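Local coordinates for probable enoyl-CoA hydratase/isomerase (Mycobacterium abscessus, PDB 3SWX), which probably acts on acyl-CoA thioesters as an enoyl-CoA hydratase or isomerase of the crotonase family, at residues N92-V96 and E119-A123. Sequence-based numbering, arbitrary orientation.
Sequences NPWQV and ELALA. With EDO (1,2-ethanediol), chain D.
The indole of Trp94 lies against the flank of helix 116-123, with Leu120 over one face and Glu119 at the rim. CD2 of Leu120 sits above the five-membered ring of Trp94, 3.9 Å from its centroid and 21° off the normal, a CH-pi contact. Leu120 CG lies 3.6 Å from Trp94 CZ2, carrying the leucine contact onto the benzene half of the indole. Of the Glu119 side chain it is CB that meets the ring, 3.6 Å from Trp94 CD1 near the ring plane; the extended chain carries the carboxylate away, where OE1 accepts from the backbone N atoms of Gly148 and Ala150. With CG anti to its carbonyl carbon (chi1 -70°), Trp94 swings its ring to the helix, and NE1 donates to the carbonyl of Leu116, satisfying the buried indole N-H. Pro93 extends the apolar patch, its CB 4.1 Å from Leu120 CD2. Ala123, small enough to let the backbones approach closely, fits its methyl beside the carbonyls of Pro93 and Trp94.

No direct hydrogen bond joins the two segments, but water does: one molecule accepts from Gln95 NE2 and donates to Ala123 O. Gln95 NE2 also donates a hydrogen bond to Pro93 O, 3.3 Å away, while OE1 of the same residue accepts from Leu101 N.

A type I turn from Asn92 to Gln95 presents these side chains. Proline suits its second position because the ring holds phi (-58°) near the value needed there, and Asn92 OD1 accepts from Trp94 N at 2.9 Å in an Asx turn.

In crotonases the start of this helix supplies part of the oxyanion hole, as is probably so here. The loop before strand 105-109 is lodged between helix 116-123, helix 35-50, which packs on Pro93 and Trp94, and helix 150-158, whose Arg153 binds the carbonyls of Trp94 and Gln95.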
loop_
_atom_site.group_PDB
_atom_site.type_symbol
_atom_site.label_atom_id
_atom_site.label_comp_id
_atom_site.label_asym_id
_atom_site.label_seq_id
_atom_site.Cartn_x
_atom_site.Cartn_y
_atom_site.Cartn_z
ATOM N N ASN B 92 -5.950 -9.195 22.765
ATOM C CA ASN B 92 -5.343 -7.875 22.712
ATOM C C ASN B 92 -6.088 -7.030 21.659
ATOM O O ASN B 92 -6.124 -7.391 20.490
ATOM C CB ASN B 92 -3.829 -7.968 22.419
ATOM C CG ASN B 92 -3.142 -6.634 22.452
ATOM O OD1 ASN B 92 -3.774 -5.601 22.311
ATOM N ND2 ASN B 92 -1.832 -6.648 22.595
ATOM N N PRO B 93 -6.722 -5.924 22.088
ATOM C CA PRO B 93 -7.482 -5.117 21.128
ATOM C C PRO B 93 -6.638 -4.610 19.961
ATOM O O PRO B 93 -7.163 -4.481 18.871
ATOM C CB PRO B 93 -8.012 -3.951 21.973
ATOM C CG PRO B 93 -8.078 -4.514 23.369
ATOM C CD PRO B 93 -6.850 -5.408 23.460
ATOM N N TRP B 94 -5.344 -4.369 20.199
ATOM C CA TRP B 94 -4.404 -3.974 19.144
ATOM C C TRP B 94 -3.918 -5.149 18.284
ATOM O O TRP B 94 -3.298 -4.938 17.225
ATOM C CB TRP B 94 -3.221 -3.183 19.744
ATOM C CG TRP B 94 -3.680 -1.850 20.211
ATOM C CD1 TRP B 94 -3.634 -0.685 19.528
ATOM C CD2 TRP B 94 -4.332 -1.567 21.455
ATOM N NE1 TRP B 94 -4.194 0.333 20.283
ATOM C CE2 TRP B 94 -4.627 -0.195 21.470
ATOM C CE3 TRP B 94 -4.675 -2.344 22.572
ATOM C CZ2 TRP B 94 -5.268 0.415 22.551
ATOM C CZ3 TRP B 94 -5.312 -1.725 23.646
ATOM C CH2 TRP B 94 -5.597 -0.369 23.625
ATOM N N GLN B 95 -4.204 -6.371 18.726
ATOM C CA GLN B 95 -4.029 -7.571 17.899
ATOM C C GLN B 95 -2.607 -7.689 17.302
ATOM O O GLN B 95 -2.424 -8.002 16.122
ATOM C CB GLN B 95 -5.099 -7.621 16.813
ATOM C CG GLN B 95 -6.530 -7.593 17.363
ATOM C CD GLN B 95 -7.571 -7.363 16.290
ATOM O OE1 GLN B 95 -7.714 -8.164 15.369
ATOM N NE2 GLN B 95 -8.294 -6.257 16.392
ATOM N N VAL B 96 -1.623 -7.472 18.158
ATOM C CA VAL B 96 -0.202 -7.563 17.818
ATOM C C VAL B 96 0.549 -8.654 18.601
ATOM O O VAL B 96 1.770 -8.616 18.662
ATOM C CB VAL B 96 0.515 -6.223 18.081
ATOM C CG1 VAL B 96 0.134 -5.196 17.059
ATOM C CG2 VAL B 96 0.225 -5.726 19.499
ATOM N N GLU B 119 -3.609 3.594 16.642
ATOM C CA GLU B 119 -3.279 2.185 16.501
ATOM C C GLU B 119 -4.509 1.280 16.622
ATOM O O GLU B 119 -4.573 0.230 15.962
ATOM C CB GLU B 119 -2.164 1.826 17.483
ATOM C CG GLU B 119 -0.833 2.447 17.052
ATOM C CD GLU B 119 0.291 2.233 18.045
ATOM O OE1 GLU B 119 1.368 1.758 17.634
ATOM O OE2 GLU B 119 0.090 2.531 19.245
ATOM N N LEU B 120 -5.502 1.709 17.402
ATOM C CA LEU B 120 -6.801 1.006 17.451
ATOM C C LEU B 120 -7.501 1.071 16.120
ATOM O O LEU B 120 -8.008 0.070 15.633
ATOM C CB LEU B 120 -7.727 1.616 18.501
ATOM C CG LEU B 120 -7.678 1.049 19.901
ATOM C CD1 LEU B 120 -8.765 1.715 20.783
ATOM C CD2 LEU B 120 -7.880 -0.492 19.844
ATOM N N ALA B 121 -7.531 2.262 15.531
ATOM C CA ALA B 121 -8.120 2.447 14.220
ATOM C C ALA B 121 -7.382 1.626 13.157
ATOM O O ALA B 121 -8.013 1.021 12.295
ATOM C CB ALA B 121 -8.176 3.956 13.839
ATOM N N LEU B 122 -6.056 1.593 13.212
ATOM C CA LEU B 122 -5.295 0.768 12.278
ATOM C C LEU B 122 -5.519 -0.738 12.471
ATOM O O LEU B 122 -5.318 -1.512 11.532
ATOM C CB LEU B 122 -3.785 1.089 12.343
ATOM C CG LEU B 122 -3.294 2.434 11.763
ATOM C CD1 LEU B 122 -1.831 2.681 12.196
ATOM C CD2 LEU B 122 -3.415 2.476 10.245
ATOM N N ALA B 123 -5.885 -1.167 13.671
ATOM C CA ALA B 123 -6.136 -2.589 13.938
ATOM C C ALA B 123 -7.503 -3.061 13.391
ATOM O O ALA B 123 -7.675 -4.239 13.123
ATOM C CB ALA B 123 -6.036 -2.876 15.436
HETATM C C1 EDO D . -0.444 -2.963 23.440
HETATM O O1 EDO D . 0.111 -4.294 23.353
HETATM C C2 EDO D . -0.900 -2.614 24.864
HETATM O O2 EDO D . -0.229 -3.388 25.878
HETATM O O HOH W 1 -9.960 -5.910 13.993
HETATM O O HOH W 2 -6.199 -6.482 13.495
#